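Side-chain contacts in VAO-type flavoprotein oxidase VAO615 (PDB 6F72), which probably acts as a secreted oxidoreductase, carrying a bicovalently bound FAD that reacts rapidly with oxygen once reduced, although no substrate has been identified: residues 340-343 with 348-351; 307-312 with 320-325; 235-240 with 449-454; 303-308 with 365-370; 350-355 with 396-401. All coordinates share one frame; numbering follows the deposited sequence.

Contact 1 (340-343 with 348-351)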
# COMPACT_ATOMS: atom_id res chain seq x y z
N PHE A 340 5.19 13.44 11.83
CA PHE A 340 4.74 12.56 12.90
C PHE A 340 3.93 11.43 12.33
O PHE A 340 2.99 11.65 11.55
CB PHE A 340 3.90 13.31 13.94
CG PHE A 340 4.70 13.92 15.04
CD1 PHE A 340 5.47 13.12 15.90
CD2 PHE A 340 4.69 15.31 15.24
CE1 PHE A 340 6.21 13.70 16.93
CE2 PHE A 340 5.43 15.89 16.27
CZ PHE A 340 6.19 15.08 17.11
N THR A 341 4.32 10.21 12.69
CA THR A 341 3.48 9.04 12.52
C THR A 341 2.97 8.66 13.92
O THR A 341 3.75 8.60 14.89
CB THR A 341 4.20 7.91 11.73
OG1 THR A 341 3.27 6.89 11.37
CG2 THR A 341 5.38 7.27 12.50
N TYR A 342 1.66 8.48 14.05
CA TYR A 342 1.06 8.32 15.36
C TYR A 342 -0.16 7.41 15.42
O TYR A 342 -0.83 7.18 14.41
CB TYR A 342 0.76 9.68 16.00
CG TYR A 342 -0.17 10.57 15.23
CD1 TYR A 342 0.30 11.35 14.18
CD2 TYR A 342 -1.53 10.66 15.57
CE1 TYR A 342 -0.54 12.18 13.47
CE2 TYR A 342 -2.38 11.50 14.87
CZ TYR A 342 -1.88 12.26 13.82
OH TYR A 342 -2.69 13.07 13.09
N SER A 343 -0.42 6.89 16.62
CA SER A 343 -1.57 6.06 16.93
C SER A 343 -2.58 6.90 17.72
O SER A 343 -2.22 7.53 18.72
CB SER A 343 -1.13 4.86 17.76
OG SER A 343 -2.22 3.98 17.98
N SER A 348 -5.46 7.44 24.71
CA SER A 348 -4.05 7.84 24.55
C SER A 348 -3.63 8.02 23.10
O SER A 348 -4.24 7.42 22.20
CB SER A 348 -3.10 6.88 25.27
OG SER A 348 -3.07 5.62 24.66
N LEU A 349 -2.63 8.88 22.89
CA LEU A 349 -1.99 9.11 21.59
C LEU A 349 -0.49 8.85 21.71
O LEU A 349 0.18 9.38 22.61
CB LEU A 349 -2.25 10.54 21.07
CG LEU A 349 -1.79 10.89 19.64
CD1 LEU A 349 -2.81 11.76 18.92
CD2 LEU A 349 -0.40 11.54 19.59
N THR A 350 0.03 8.04 20.80
CA THR A 350 1.45 7.70 20.78
C THR A 350 2.00 8.07 19.43
O THR A 350 1.54 7.54 18.41
CB THR A 350 1.68 6.20 21.07
OG1 THR A 350 1.06 5.86 22.31
CG2 THR A 350 3.18 5.89 21.15
N ALA A 351 2.99 8.95 19.42
CA ALA A 351 3.57 9.46 18.19
C ALA A 351 5.04 9.18 18.12
O ALA A 351 5.74 9.23 19.13
CB ALA A 351 3.32 10.95 18.06
O HOH W 1 -3.27 5.05 20.74

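Contact 2 (307-312 with 320-325). With NAG (2-acetamido-2-deoxy-beta-D-glucopyranose), chain F.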
# COMPACT_ATOMS: atom_id res chain seq x y z
N LEU A 307 6.63 10.62 21.36
CA LEU A 307 5.81 11.61 22.04
C LEU A 307 4.43 11.04 22.31
O LEU A 307 3.64 10.84 21.38
CB LEU A 307 5.75 12.92 21.24
CG LEU A 307 4.76 14.03 21.62
CD1 LEU A 307 4.95 14.52 23.05
CD2 LEU A 307 4.88 15.18 20.63
N GLY A 308 4.14 10.78 23.59
CA GLY A 308 2.88 10.19 24.01
C GLY A 308 2.20 10.95 25.12
O GLY A 308 2.87 11.55 25.96
N PHE A 309 0.87 10.92 25.12
CA PHE A 309 0.05 11.50 26.20
C PHE A 309 -1.30 10.78 26.30
O PHE A 309 -1.77 10.21 25.31
CB PHE A 309 -0.14 13.01 26.01
CG PHE A 309 -0.87 13.41 24.75
CD1 PHE A 309 -2.27 13.48 24.72
CD2 PHE A 309 -0.15 13.76 23.60
CE1 PHE A 309 -2.94 13.85 23.56
CE2 PHE A 309 -0.82 14.15 22.44
CZ PHE A 309 -2.22 14.20 22.42
N ASN A 310 -1.91 10.83 27.49
CA ASN A 310 -3.18 10.14 27.74
C ASN A 310 -4.19 10.94 28.59
O ASN A 310 -3.98 12.12 28.86
CB ASN A 310 -2.92 8.73 28.32
CG ASN A 310 -2.14 8.75 29.62
OD1 ASN A 310 -2.58 9.33 30.61
ND2 ASN A 310 -0.99 8.09 29.62
N ASP A 311 -5.28 10.29 29.00
CA ASP A 311 -6.35 10.96 29.76
C ASP A 311 -6.40 10.67 31.27
O ASP A 311 -7.30 11.15 31.96
CB ASP A 311 -7.73 10.76 29.08
CG ASP A 311 -8.23 9.31 29.12
OD1 ASP A 311 -7.63 8.45 29.79
OD2 ASP A 311 -9.26 9.05 28.47
N SER A 312 -5.40 9.94 31.77
CA SER A 312 -5.33 9.47 33.16
C SER A 312 -5.19 10.56 34.22
O SER A 312 -5.33 10.27 35.42
CB SER A 312 -4.20 8.46 33.33
OG SER A 312 -4.37 7.36 32.46
N TRP A 320 -9.08 15.00 24.19
CA TRP A 320 -9.50 15.25 22.81
C TRP A 320 -9.23 16.67 22.32
O TRP A 320 -8.98 16.89 21.13
CB TRP A 320 -10.95 14.83 22.56
CG TRP A 320 -11.07 13.35 22.44
CD1 TRP A 320 -11.71 12.52 23.32
CD2 TRP A 320 -10.52 12.51 21.41
NE1 TRP A 320 -11.59 11.21 22.90
CE2 TRP A 320 -10.88 11.17 21.74
CE3 TRP A 320 -9.77 12.75 20.25
CZ2 TRP A 320 -10.50 10.07 20.94
CZ3 TRP A 320 -9.40 11.66 19.46
CH2 TRP A 320 -9.77 10.34 19.81
N GLU A 321 -9.26 17.62 23.25
CA GLU A 321 -8.86 18.99 22.95
C GLU A 321 -7.35 19.07 22.70
O GLU A 321 -6.90 19.88 21.87
CB GLU A 321 -9.27 19.93 24.09
CG GLU A 321 -10.79 20.08 24.19
CD GLU A 321 -11.24 20.95 25.35
OE1 GLU A 321 -10.42 21.30 26.23
OE2 GLU A 321 -12.44 21.28 25.37
N ALA A 322 -6.59 18.23 23.40
CA ALA A 322 -5.13 18.18 23.28
C ALA A 322 -4.67 17.56 21.95
O ALA A 322 -3.63 17.94 21.42
CB ALA A 322 -4.53 17.44 24.47
N VAL A 323 -5.48 16.63 21.44
CA VAL A 323 -5.29 15.98 20.13
C VAL A 323 -5.62 16.98 19.01
O VAL A 323 -4.84 17.15 18.06
CB VAL A 323 -6.15 14.68 20.02
CG1 VAL A 323 -6.22 14.15 18.59
CG2 VAL A 323 -5.65 13.61 20.97
N ALA A 324 -6.78 17.63 19.14
CA ALA A 324 -7.14 18.80 18.31
C ALA A 324 -6.00 19.83 18.21
O ALA A 324 -5.69 20.29 17.10
CB ALA A 324 -8.41 19.45 18.85
N ALA A 325 -5.39 20.15 19.35
CA ALA A 325 -4.30 21.14 19.44
C ALA A 325 -2.98 20.62 18.86
O ALA A 325 -2.27 21.37 18.20
CB ALA A 325 -4.10 21.58 20.87
C1 NAG F . -0.14 7.98 30.78
C2 NAG F . 0.48 6.57 30.90
C3 NAG F . 1.42 6.47 32.11
C4 NAG F . 2.40 7.65 32.18
C5 NAG F . 1.60 8.96 32.17
C6 NAG F . 2.46 10.21 32.34
C7 NAG F . -1.01 4.81 29.97
C8 NAG F . -2.11 3.84 30.33
N2 NAG F . -0.57 5.56 30.99
O3 NAG F . 2.14 5.23 32.06
O4 NAG F . 3.23 7.53 33.35
O5 NAG F . 0.83 9.03 30.95
O6 NAG F . 3.18 10.49 31.14
O7 NAG F . -0.58 4.87 28.83

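Contact 3 (235-240 with 449-454). With FAD (flavin-adenine dinucleotide), chain E.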
# COMPACT_ATOMS: atom_id res chain seq x y z
N GLY A 235 0.71 6.32 -5.40
CA GLY A 235 1.00 7.49 -4.58
C GLY A 235 2.22 7.23 -3.73
O GLY A 235 3.35 7.46 -4.18
N GLY A 236 1.97 6.73 -2.51
CA GLY A 236 3.04 6.27 -1.63
C GLY A 236 3.49 7.31 -0.63
O GLY A 236 4.38 8.13 -0.91
N HIS A 237 2.89 7.29 0.56
CA HIS A 237 3.36 8.17 1.62
C HIS A 237 4.48 7.54 2.45
O HIS A 237 4.72 6.32 2.40
CB HIS A 237 2.20 8.69 2.47
CG HIS A 237 1.79 7.77 3.57
ND1 HIS A 237 0.87 6.76 3.40
CD2 HIS A 237 2.14 7.74 4.88
CE1 HIS A 237 0.69 6.13 4.55
NE2 HIS A 237 1.45 6.71 5.47
N SER A 238 5.17 8.38 3.22
CA SER A 238 6.40 8.04 3.89
C SER A 238 6.62 9.05 5.00
O SER A 238 6.15 10.19 4.89
CB SER A 238 7.57 8.13 2.89
OG SER A 238 8.84 7.96 3.50
N ILE A 239 7.36 8.65 6.03
CA ILE A 239 7.79 9.57 7.11
C ILE A 239 8.79 10.62 6.57
O ILE A 239 9.10 11.63 7.22
CB ILE A 239 8.33 8.79 8.35
CG1 ILE A 239 9.55 7.91 7.98
CG2 ILE A 239 7.21 7.97 8.99
CD1 ILE A 239 10.38 7.42 9.15
N LEU A 240 9.26 10.39 5.34
CA LEU A 240 10.21 11.26 4.67
C LEU A 240 9.53 12.19 3.66
O LEU A 240 10.20 12.99 3.00
CB LEU A 240 11.30 10.42 3.96
CG LEU A 240 12.48 9.85 4.76
CD1 LEU A 240 13.51 9.28 3.79
CD2 LEU A 240 13.13 10.84 5.72
N TYR A 449 -3.83 4.44 12.98
CA TYR A 449 -2.64 5.21 12.67
C TYR A 449 -2.94 6.40 11.78
O TYR A 449 -3.81 6.34 10.89
CB TYR A 449 -1.58 4.34 12.02
CG TYR A 449 -1.01 3.30 12.96
CD1 TYR A 449 -0.07 3.66 13.95
CD2 TYR A 449 -1.40 1.95 12.85
CE1 TYR A 449 0.46 2.70 14.81
CE2 TYR A 449 -0.87 0.99 13.70
CZ TYR A 449 0.05 1.37 14.68
OH TYR A 449 0.57 0.41 15.54
N CYS A 450 -2.22 7.49 12.05
CA CYS A 450 -2.16 8.62 11.15
C CYS A 450 -0.73 8.94 10.79
O CYS A 450 0.19 8.78 11.61
CB CYS A 450 -2.78 9.85 11.77
SG CYS A 450 -4.51 9.71 12.11
N ASP A 451 -0.55 9.42 9.57
CA ASP A 451 0.68 10.05 9.20
C ASP A 451 0.44 11.51 8.89
O ASP A 451 -0.66 11.88 8.46
CB ASP A 451 1.32 9.36 8.02
CG ASP A 451 2.69 8.85 8.36
OD1 ASP A 451 2.75 7.70 8.88
OD2 ASP A 451 3.69 9.61 8.13
N SER A 452 1.47 12.32 9.09
CA SER A 452 1.42 13.75 8.83
C SER A 452 2.56 14.15 7.90
O SER A 452 3.67 13.61 7.99
CB SER A 452 1.45 14.54 10.13
OG SER A 452 2.59 14.19 10.91
N PHE A 453 2.26 15.11 7.02
CA PHE A 453 3.16 15.46 5.92
C PHE A 453 2.80 16.82 5.32
O PHE A 453 1.64 17.24 5.37
CB PHE A 453 3.09 14.40 4.80
CG PHE A 453 1.71 14.21 4.24
CD1 PHE A 453 1.26 14.99 3.17
CD2 PHE A 453 0.85 13.27 4.79
CE1 PHE A 453 -0.02 14.85 2.66
CE2 PHE A 453 -0.43 13.11 4.28
CZ PHE A 453 -0.87 13.89 3.22
N SER A 454 3.81 17.48 4.74
CA SER A 454 3.61 18.60 3.83
C SER A 454 4.34 18.27 2.52
O SER A 454 5.55 18.12 2.51
CB SER A 454 4.12 19.90 4.45
OG SER A 454 3.93 20.98 3.56
PA FAD E . 0.53 -5.90 -4.29
O1A FAD E . -0.77 -6.34 -3.66
O2A FAD E . 1.42 -6.99 -4.80
O5B FAD E . 0.18 -4.87 -5.47
C5B FAD E . -0.80 -3.84 -5.32
C4B FAD E . -1.38 -3.42 -6.67
O4B FAD E . -0.32 -3.00 -7.54
C3B FAD E . -2.11 -4.52 -7.41
O3B FAD E . -3.20 -3.90 -8.10
C2B FAD E . -1.11 -5.05 -8.42
O2B FAD E . -1.75 -5.55 -9.60
C1B FAD E . -0.28 -3.81 -8.72
N9A FAD E . 1.14 -4.08 -9.03
C8A FAD E . 2.10 -4.36 -8.13
N7A FAD E . 3.31 -4.51 -8.74
C5A FAD E . 3.12 -4.30 -10.06
C6A FAD E . 3.97 -4.31 -11.26
N6A FAD E . 5.29 -4.58 -11.15
N1A FAD E . 3.39 -4.05 -12.46
C2A FAD E . 2.07 -3.78 -12.58
N3A FAD E . 1.23 -3.75 -11.51
C4A FAD E . 1.69 -4.00 -10.25
N1 FAD E . 1.07 2.60 1.94
C2 FAD E . 1.58 3.83 2.22
O2 FAD E . 1.40 4.76 1.40
N3 FAD E . 2.27 4.07 3.35
C4 FAD E . 2.50 3.15 4.30
O4 FAD E . 3.14 3.42 5.34
C4X FAD E . 1.98 1.78 4.06
N5 FAD E . 2.18 0.79 4.95
C5X FAD E . 1.69 -0.47 4.74
C6 FAD E . 1.92 -1.50 5.68
C7 FAD E . 1.41 -2.79 5.43
C7M FAD E . 1.65 -3.88 6.46
C8 FAD E . 0.64 -3.08 4.16
C8M FAD E . 0.14 -4.45 3.75
C9 FAD E . 0.44 -2.05 3.24
C9A FAD E . 0.93 -0.76 3.48
N10 FAD E . 0.73 0.27 2.53
C10 FAD E . 1.23 1.56 2.80
C1' FAD E . -0.05 0.01 1.32
C2' FAD E . 0.66 -0.13 0.01
O2' FAD E . 1.07 1.17 -0.40
C3' FAD E . -0.38 -0.70 -0.95
O3' FAD E . -1.05 -1.84 -0.37
C4' FAD E . 0.24 -1.07 -2.28
O4' FAD E . -0.79 -1.37 -3.23
C5' FAD E . 1.23 -2.23 -2.14
O5' FAD E . 1.73 -2.64 -3.40
P FAD E . 2.54 -4.03 -3.52
O1P FAD E . 3.57 -4.08 -2.44
O2P FAD E . 2.90 -4.15 -4.98
O3P FAD E . 1.37 -5.10 -3.19
O HOH W 2 6.07 12.88 5.83

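Contact 4 (303-308 with 365-370)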
# COMPACT_ATOMS: atom_id res chain seq x y z
N GLY A 303 16.88 13.18 13.49
CA GLY A 303 16.27 13.38 14.80
C GLY A 303 14.99 12.58 14.97
O GLY A 303 14.18 12.47 14.05
N GLY A 304 14.80 12.04 16.16
CA GLY A 304 13.64 11.19 16.43
C GLY A 304 13.08 11.40 17.81
O GLY A 304 13.77 11.92 18.70
N THR A 305 11.82 11.02 17.99
CA THR A 305 11.22 10.98 19.32
C THR A 305 10.03 10.06 19.40
O THR A 305 9.34 9.81 18.41
CB THR A 305 10.81 12.38 19.83
OG1 THR A 305 10.58 12.31 21.24
CG2 THR A 305 9.54 12.91 19.12
N LEU A 306 9.82 9.54 20.61
CA LEU A 306 8.50 9.12 21.06
C LEU A 306 7.88 10.34 21.72
O LEU A 306 8.52 11.03 22.54
CB LEU A 306 8.59 7.95 22.05
CG LEU A 306 7.31 7.18 22.39
CD1 LEU A 306 7.63 5.73 22.71
CD2 LEU A 306 6.53 7.80 23.55
N LEU A 307 6.63 10.62 21.36
CA LEU A 307 5.81 11.61 22.04
C LEU A 307 4.43 11.04 22.31
O LEU A 307 3.64 10.84 21.38
CB LEU A 307 5.75 12.92 21.24
CG LEU A 307 4.76 14.03 21.62
CD1 LEU A 307 4.95 14.52 23.05
CD2 LEU A 307 4.88 15.18 20.63
N GLY A 308 4.14 10.78 23.59
CA GLY A 308 2.88 10.19 24.01
C GLY A 308 2.20 10.95 25.12
O GLY A 308 2.87 11.55 25.96
N ARG A 365 13.91 22.11 20.18
CA ARG A 365 13.24 23.33 19.65
C ARG A 365 12.00 22.96 18.83
O ARG A 365 10.96 23.61 18.94
CB ARG A 365 14.20 24.22 18.84
CG ARG A 365 15.34 24.85 19.64
CD ARG A 365 16.19 25.81 18.80
NE ARG A 365 16.37 25.34 17.42
CZ ARG A 365 17.46 24.76 16.91
NH1 ARG A 365 18.54 24.56 17.66
NH2 ARG A 365 17.47 24.38 15.64
N LEU A 366 12.11 21.88 18.04
CA LEU A 366 10.98 21.38 17.24
C LEU A 366 9.83 20.84 18.09
O LEU A 366 8.66 20.99 17.74
CB LEU A 366 11.45 20.33 16.23
CG LEU A 366 12.22 20.81 15.00
CD1 LEU A 366 13.05 19.68 14.40
CD2 LEU A 366 11.28 21.41 13.96
N LEU A 367 10.17 20.23 19.22
CA LEU A 367 9.17 19.60 20.08
C LEU A 367 8.52 20.58 21.07
O LEU A 367 7.38 20.35 21.51
CB LEU A 367 9.74 18.39 20.81
CG LEU A 367 10.20 17.18 19.98
CD1 LEU A 367 10.59 16.06 20.94
CD2 LEU A 367 9.16 16.72 18.96
N ARG A 368 9.22 21.68 21.37
CA ARG A 368 8.81 22.66 22.38
C ARG A 368 7.39 23.25 22.24
O ARG A 368 6.73 23.42 23.27
CB ARG A 368 9.87 23.76 22.56
CG ARG A 368 9.86 24.44 23.93
CD ARG A 368 10.21 23.48 25.07
NE ARG A 368 9.28 23.61 26.19
CZ ARG A 368 9.03 22.67 27.11
NH1 ARG A 368 9.64 21.49 27.07
NH2 ARG A 368 8.16 22.91 28.08
N PRO A 369 6.90 23.52 21.00
CA PRO A 369 5.50 23.98 20.92
C PRO A 369 4.47 22.92 21.37
O PRO A 369 3.53 23.26 22.11
CB PRO A 369 5.30 24.30 19.44
CG PRO A 369 6.67 24.49 18.89
CD PRO A 369 7.53 23.55 19.67
N PHE A 370 4.68 21.67 20.95
CA PHE A 370 3.81 20.54 21.30
C PHE A 370 3.83 20.28 22.81
O PHE A 370 2.77 20.09 23.41
CB PHE A 370 4.20 19.26 20.54
CG PHE A 370 4.19 19.40 19.04
CD1 PHE A 370 3.01 19.18 18.31
CD2 PHE A 370 5.36 19.73 18.34
CE1 PHE A 370 3.00 19.30 16.92
CE2 PHE A 370 5.35 19.86 16.95
CZ PHE A 370 4.17 19.64 16.24

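Contact 5 (350-355 with 396-401)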
# COMPACT_ATOMS: atom_id res chain seq x y z
N THR A 350 0.03 8.04 20.80
CA THR A 350 1.45 7.70 20.78
C THR A 350 2.00 8.07 19.43
O THR A 350 1.54 7.54 18.41
CB THR A 350 1.68 6.20 21.07
OG1 THR A 350 1.06 5.86 22.31
CG2 THR A 350 3.18 5.89 21.15
N ALA A 351 2.99 8.95 19.42
CA ALA A 351 3.57 9.46 18.19
C ALA A 351 5.04 9.18 18.12
O ALA A 351 5.74 9.23 19.13
CB ALA A 351 3.32 10.95 18.06
N TYR A 352 5.49 8.89 16.90
CA TYR A 352 6.91 8.79 16.57
C TYR A 352 7.28 9.90 15.62
O TYR A 352 6.68 10.04 14.55
CB TYR A 352 7.23 7.45 15.93
CG TYR A 352 6.83 6.22 16.72
CD1 TYR A 352 7.06 6.13 18.11
CD2 TYR A 352 6.26 5.11 16.07
CE1 TYR A 352 6.71 4.99 18.82
CE2 TYR A 352 5.91 3.96 16.78
CZ TYR A 352 6.14 3.90 18.15
OH TYR A 352 5.80 2.76 18.84
N GLY A 353 8.27 10.70 16.02
CA GLY A 353 8.73 11.83 15.24
C GLY A 353 9.92 11.53 14.34
O GLY A 353 10.82 10.79 14.73
N THR A 354 9.91 12.14 13.15
CA THR A 354 10.99 12.02 12.17
C THR A 354 11.45 13.43 11.77
O THR A 354 10.69 14.20 11.17
CB THR A 354 10.53 11.21 10.94
OG1 THR A 354 10.19 9.88 11.36
CG2 THR A 354 11.63 11.14 9.88
N MET A 355 12.69 13.74 12.12
CA MET A 355 13.22 15.10 11.99
C MET A 355 14.57 15.10 11.26
O MET A 355 15.62 15.25 11.90
CB MET A 355 13.29 15.76 13.38
CG MET A 355 11.93 16.00 14.02
SD MET A 355 11.94 16.27 15.81
CE MET A 355 12.03 14.57 16.40
N PHE A 396 14.27 1.79 11.71
CA PHE A 396 14.11 0.50 12.40
C PHE A 396 14.12 0.58 13.93
O PHE A 396 13.68 -0.36 14.59
CB PHE A 396 15.04 -0.58 11.83
CG PHE A 396 14.62 -1.08 10.47
CD1 PHE A 396 13.45 -1.85 10.31
CD2 PHE A 396 15.35 -0.77 9.33
CE1 PHE A 396 13.05 -2.30 9.06
CE2 PHE A 396 14.96 -1.22 8.07
CZ PHE A 396 13.81 -1.98 7.94
N THR A 397 14.58 1.71 14.48
CA THR A 397 14.36 2.01 15.90
C THR A 397 12.85 2.06 16.15
O THR A 397 12.35 1.41 17.07
CB THR A 397 15.00 3.35 16.34
OG1 THR A 397 16.38 3.36 15.97
CG2 THR A 397 14.89 3.54 17.85
N TYR A 398 12.14 2.82 15.31
CA TYR A 398 10.71 3.09 15.50
C TYR A 398 9.75 2.09 14.84
O TYR A 398 8.63 1.89 15.35
CB TYR A 398 10.38 4.53 15.10
CG TYR A 398 11.04 5.53 16.03
CD1 TYR A 398 10.52 5.77 17.31
CD2 TYR A 398 12.20 6.20 15.65
CE1 TYR A 398 11.14 6.67 18.18
CE2 TYR A 398 12.82 7.10 16.51
CZ TYR A 398 12.29 7.33 17.77
OH TYR A 398 12.90 8.21 18.61
N LEU A 399 10.18 1.46 13.75
CA LEU A 399 9.28 0.66 12.92
C LEU A 399 9.85 -0.73 12.61
O LEU A 399 9.45 -1.41 11.65
CB LEU A 399 8.87 1.44 11.64
CG LEU A 399 8.42 2.92 11.77
CD1 LEU A 399 8.47 3.64 10.43
CD2 LEU A 399 7.04 3.11 12.39
N GLY A 400 10.79 -1.15 13.47
CA GLY A 400 11.44 -2.45 13.35
C GLY A 400 10.63 -3.57 13.99
O GLY A 400 9.41 -3.43 14.16
N PRO A 401 11.28 -4.69 14.35
CA PRO A 401 12.75 -4.88 14.19
C PRO A 401 13.19 -5.10 12.74
O PRO A 401 12.39 -5.54 11.91
CB PRO A 401 13.01 -6.15 15.00
CG PRO A 401 11.72 -6.90 14.94
CD PRO A 401 10.63 -5.87 14.93

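Contact 1 (340-343 with 348-351)
Thr350 O takes the shorter of the two backbone hydrogen bonds that join 340-343 to 348-351 in this beta hairpin, 2.7 Å from Ser343 N and nearly straight at 169°. The return bond, Thr350 N to Ser343 O, is longer at 3.1 Å. Together they make Ser343 and Thr350 an antiparallel hydrogen-bonded pair in the hairpin of strands 339-344 and 348-356, two neighbours within a seven-stranded antiparallel sheet. Tyr342 and Ala351 form the adjoining non-hydrogen-bonded pair, and the CA-H of Tyr342 leans on Thr350 O, giving that oxygen a second, softer contact. On the face that carries Tyr342 and Ala351 the packing is apolar. Ala351 CB sits 3.5 Å from Tyr342 CB and also meets the ring of Phe340 at CD1, so one methyl is wedged between two aromatic residues. With CG set between the backbone N and the carbonyl carbon (chi1 59°), Tyr342 carries its hydroxyl away from strand 348-356 and offers the CD2 side of its ring to Leu349 CD1. Helix 316-335 backs this face: Phe333 stacks on Phe340, and Phe326 meets Tyr342 edge-to-face. The other face carries Ser343, Thr350 and Thr341, whose OG1 is hydrogen-bonded to Asp451. Near the turn a water donates to Ser348 O at 2.9 Å and weakly to Ser343 O, while its oxygen lies 3.1 Å from Ser343 OG.

Contact 2 (307-312 with 320-325)
Val323 CG2 meets the Phe309 ring at its edge, close to the ring plane, 3.8 Å from CE1 and equally near CZ. Ala322 CB reaches the same corner obliquely, 4.0 Å from Phe309 CE1, so two consecutive residues of helix 316-335 hold the far end of the ring. Phe309 and Val323 cross at about a right angle. CB of Phe309 already points to the helix, and a chi1 of 62° carries CE1 and CZ on to Ala322 and Val323. Around this small apolar contact, Leu349 of the neighbouring strand touches both Phe309 and Val323, and Ile379 touches Phe309 and Ala322. The next residue of the strand, Asn310, does something quite different: its ND2 is bonded covalently to C1 of an N-acetylglucosamine. The amide oxygen OD1 of Asn310 reaches forward along the chain and accepts from Ser312 N at 3.1 Å, an Asx turn where the strand gives way to loop, which should restrict rotation of the glycosylated amide. The strand end thus combines an aromatic side chain packed on the helix that lies against the sheet with an N-linked glycosylation site.

Contact 3 (235-240 with 449-454)
The loop 235-240, which runs from helix 227-233 to helix 241-244, supplies Gly236 and His237 to the FAD pocket, and beside the flavin His237 meets Asp451 on strand 448-452 of the seven-stranded sheet. His237 lies between cofactor and strand. Its backbone N donates to FAD O2 at 3.1 Å; N3 of the flavin lies over one face of the imidazole, too close in the model for the detail to be trusted. Asp451 CB approaches the ring obliquely, 3.6 Å from His237 CD2. The carboxylate and ring planes stand 59° apart; Asp451 OD1 lies at the ring edge and in its plane, 3.8 Å from His237 NE2, a distance of contact only. A chi1 of 85° places the imidazole between the pyrimidine side of the flavin and Asp451. Further along the loop, Ile239 CG2 packs 4.0 Å from Asp451 OD2. Ser238 OG takes a capping bond from Leu240 N at 3.1 Å, before the turn into helix 241-244, and is also bonded to Gly219 O. A water links the two segments, donating to Ser238 O and weakly to Ser452 O. The Asp451 carboxylate is unevenly satisfied: OD1 is hydrogen-bonded to Thr341 OG1, whereas OD2 is buried near Ile239 CG2 and His237 CD2 with no polar partner in the model, so the placing of that oxygen rests on packing.

Contact 4 (303-308 with 365-370)
Thr305 meets Leu367 tip to tip. The threonine's OG1 and CG2 both lie 3.8 Å from Leu367 CD1, and CG2 is as near to Leu367 CD2, so the leucine fork closes on the branched end of the threonine. With OG1 anti to N (chi1 -164°), the hydroxyl can turn back on its own strand and donate to Leu306 O at 2.8 Å, from well above the carbonyl plane. The polar end is thereby occupied within the strand, although its oxygen still touches the leucine methyl. With an alanine here the two Leu367 methyls would probably lose the CG2 and OG1 they rest on, and Leu306 O would lose this donor. Here strand 302-310 is packed under helix 360-376, one of the helices lying on a face of the seven-stranded antiparallel sheet. Leu306 points to the opposite side of the strand. Leu307 turns again to the helix, its CG extended away from the backbone N (chi1 169°), and lies crosswise to Phe370, CD2 coming 4.1 Å from Phe370 CB. The Phe370 ring itself leads away from the strand, to meet Phe340 and Phe333 edge-to-face.

Contact 5 (350-355 with 396-401)
Tyr352 and Tyr398 pack closely through one side of each ring: Tyr398 CD1 lies 3.6 Å from Tyr352 CD1 and 3.8 Å from Tyr352 CG. The two planes are 43° apart and the ring centres 5.4 Å, an oblique aromatic pair. Tyr398 CB sits over one face of the Tyr352 ring, and farther out on that ring CE2 comes 3.7 Å from the backbone oxygen Tyr398 O. The tyrosine of the strand thus lies across the start of the other side chain as well as part of its ring. In both residues CG points away from the carbonyl carbon and stands beside the backbone N (chi1 -55° in Tyr352, -66° in Tyr398), which lets the two side chains cross between strand and helix. Leu399 makes the looser part of the contact, its CD2 4.3 Å from Tyr352 CD2. The three touching residues are all partly exposed, and the contact lies at the surface. Replacing Tyr352 by an alanine would probably strip the cover from Tyr398 CB and CD1, open a gap between strand and helix, and leave the Tyr398 ring freer to turn. Nearby, Thr354 OG1 is hydrogen-bonded to His394, a second link from the strand to the same helix. The arrangement is helix-on-sheet packing, with the last part of helix 391-399 laid against strand 348-356 on the face that carries Tyr352.

In the fold
From the N terminus, loop 235-240 comes first, but contact 3 closes only at strand 448-452, more than 200 residues later, and the other four contacts nest inside that loop. Strand 302-310 then opens contacts 2 and 4: contact 2 closes early, on helix 316-335, and contact 4 late, on helix 360-376. Contact 1, the hairpin of 339-344 and 348-356, follows contact 2 in series and nests inside contact 4. Contact 5 begins on strand 348-356, where contact 1 ends, and crosses contact 4 before closing on helix 391-399. All five reach the seven-stranded sheet: contacts 2, 4 and 5 tie helices to it, contact 1 joins two of its strands, and contact 3 brings in the FAD-binding loop.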